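Local coordinates for protein tyrocidine synthase 3 (Brevibacillus parabrevis, PDB 4MRT) that probably carries amino acid or peptide intermediates on a phosphopantetheine arm, as the peptidyl carrier domain of a tyrocidine-making nonribosomal peptide synthetase, at residues S29-L34 with P71-L76. The protein carries 1 engineered substitution. Sequence-based numbering, arbitrary orientation.
Sequences SGIGIL and PTIKAL
Ile73 lays its two branches over separate isoleucines of the loop that leads out of helix 13-26. Its CG2 meets Ile33 CG2 at 3.7 Å, while its CD1 reaches Ile31 CG2 at 3.8 Å; both pairs of side chains cross at about a right angle. The split follows from chi1 of -77°, which sets CG2 opposite the backbone N and swings CG1 to the far side of CB from the carbonyl carbon. Ala19 and Trp22 of helix 13-26 also touch Ile73, so loop and helix share one apolar patch. With an alanine in its place both branches go, which would probably leave Ile31 CG2 and Ile33 CG2 without their apolar partner and open a gap toward Trp22. Beside this patch the first turn of helix 73-81 is tied by polar bonds. Lys74 N donates to Ile33 O over 3.0 Å, in the carbonyl plane and on a lone pair, at an N-H...O angle of 160°. One water accepts from Ile73 N and donates to Gly32 O, 2.8 Å from each. Thr72, the N-cap, presses CB on Ile33 O at 3.4 Å, and its OG1 takes a weak capping bond from Ala75 N. On the exposed side, Leu34 CD1 lies alongside Lys74 CD, the two side chains pointing the same way. In this small helical carrier fold, loop carbonyl, water and threonine thus occupy three N-H groups at the helix start, where no preceding turn supplies acceptors.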
loop_
_atom_site.group_PDB
_atom_site.type_symbol
_atom_site.label_atom_id
_atom_site.label_comp_id
_atom_site.label_asym_id
_atom_site.label_seq_id
_atom_site.Cartn_x
_atom_site.Cartn_y
_atom_site.Cartn_z
ATOM N N SER A 29 6.986 -18.803 -8.900
ATOM C CA SER A 29 6.681 -19.854 -9.865
ATOM C C SER A 29 5.567 -20.756 -9.336
ATOM O O SER A 29 5.444 -20.971 -8.120
ATOM C CB SER A 29 7.952 -20.661 -10.151
ATOM O OG SER A 29 7.665 -21.738 -11.024
ATOM N N GLY A 30 4.741 -21.259 -10.245
ATOM C CA GLY A 30 3.765 -22.296 -9.905
ATOM C C GLY A 30 2.598 -21.797 -9.075
ATOM O O GLY A 30 2.314 -22.327 -7.999
ATOM N N ILE A 31 1.941 -20.753 -9.560
ATOM C CA ILE A 31 0.812 -20.151 -8.828
ATOM C C ILE A 31 -0.459 -20.953 -9.106
ATOM O O ILE A 31 -0.757 -21.237 -10.243
ATOM C CB ILE A 31 0.622 -18.658 -9.221
ATOM C CG1 ILE A 31 1.881 -17.853 -8.859
ATOM C CG2 ILE A 31 -0.613 -18.056 -8.539
ATOM C CD1 ILE A 31 1.936 -16.447 -9.445
ATOM N N GLY A 32 -1.198 -21.313 -8.064
ATOM C CA GLY A 32 -2.504 -21.948 -8.227
ATOM C C GLY A 32 -3.595 -20.923 -8.527
ATOM O O GLY A 32 -3.396 -19.713 -8.339
ATOM N N ILE A 33 -4.757 -21.393 -8.969
ATOM C CA ILE A 33 -5.786 -20.481 -9.449
ATOM C C ILE A 33 -6.689 -19.990 -8.323
ATOM O O ILE A 33 -7.565 -19.160 -8.552
ATOM C CB ILE A 33 -6.633 -21.094 -10.602
ATOM C CG1 ILE A 33 -7.319 -22.391 -10.161
ATOM C CG2 ILE A 33 -5.755 -21.323 -11.818
ATOM C CD1 ILE A 33 -8.415 -22.862 -11.092
ATOM N N LEU A 34 -6.488 -20.528 -7.121
ATOM C CA LEU A 34 -7.162 -20.063 -5.927
ATOM C C LEU A 34 -6.204 -19.263 -5.009
ATOM O O LEU A 34 -6.564 -18.934 -3.891
ATOM C CB LEU A 34 -7.730 -21.266 -5.159
ATOM C CG LEU A 34 -9.187 -21.707 -5.326
ATOM C CD1 LEU A 34 -9.780 -21.479 -6.713
ATOM C CD2 LEU A 34 -9.330 -23.145 -4.897
ATOM N N PRO A 71 -9.219 -11.548 -5.760
ATOM C CA PRO A 71 -7.792 -11.586 -6.117
ATOM C C PRO A 71 -7.259 -12.988 -6.372
ATOM O O PRO A 71 -6.247 -13.389 -5.767
ATOM C CB PRO A 71 -7.119 -11.015 -4.877
ATOM C CG PRO A 71 -7.967 -11.519 -3.777
ATOM C CD PRO A 71 -9.386 -11.514 -4.299
ATOM N N THR A 72 -7.956 -13.725 -7.228
ATOM C CA THR A 72 -7.546 -15.069 -7.641
ATOM C C THR A 72 -7.620 -15.128 -9.156
ATOM O O THR A 72 -8.402 -14.409 -9.805
ATOM C CB THR A 72 -8.434 -16.198 -7.038
ATOM O OG1 THR A 72 -9.796 -16.002 -7.434
ATOM C CG2 THR A 72 -8.355 -16.257 -5.515
ATOM N N ILE A 73 -6.750 -15.959 -9.732
ATOM C CA ILE A 73 -6.729 -16.208 -11.159
ATOM C C ILE A 73 -8.060 -16.752 -11.686
ATOM O O ILE A 73 -8.499 -16.379 -12.774
ATOM C CB ILE A 73 -5.574 -17.186 -11.513
ATOM C CG1 ILE A 73 -4.240 -16.420 -11.497
ATOM C CG2 ILE A 73 -5.803 -17.808 -12.891
ATOM C CD1 ILE A 73 -3.022 -17.307 -11.351
ATOM N N LYS A 74 -8.694 -17.637 -10.939
ATOM C CA LYS A 74 -9.964 -18.208 -11.369
ATOM C C LYS A 74 -10.988 -17.100 -11.582
ATOM O O LYS A 74 -11.589 -16.988 -12.676
ATOM C CB LYS A 74 -10.479 -19.202 -10.335
ATOM C CG LYS A 74 -11.673 -20.002 -10.825
ATOM C CD LYS A 74 -12.246 -20.899 -9.756
ATOM C CE LYS A 74 -13.530 -21.499 -10.284
ATOM N NZ LYS A 74 -14.085 -22.452 -9.318
ATOM N N ALA A 75 -11.149 -16.252 -10.559
ATOM C CA ALA A 75 -12.089 -15.138 -10.659
ATOM C C ALA A 75 -11.721 -14.211 -11.799
ATOM O O ALA A 75 -12.586 -13.832 -12.599
ATOM C CB ALA A 75 -12.170 -14.375 -9.354
ATOM N N LEU A 76 -10.436 -13.860 -11.887
ATOM C CA LEU A 76 -9.975 -12.938 -12.914
ATOM C C LEU A 76 -10.128 -13.462 -14.326
ATOM O O LEU A 76 -10.449 -12.699 -15.228
ATOM C CB LEU A 76 -8.520 -12.541 -12.699
ATOM C CG LEU A 76 -8.331 -11.054 -12.425
ATOM C CD1 LEU A 76 -8.847 -10.731 -11.029
ATOM C CD2 LEU A 76 -6.863 -10.674 -12.584
HETATM O O HOH W 1 -4.837 -17.299 -8.166
#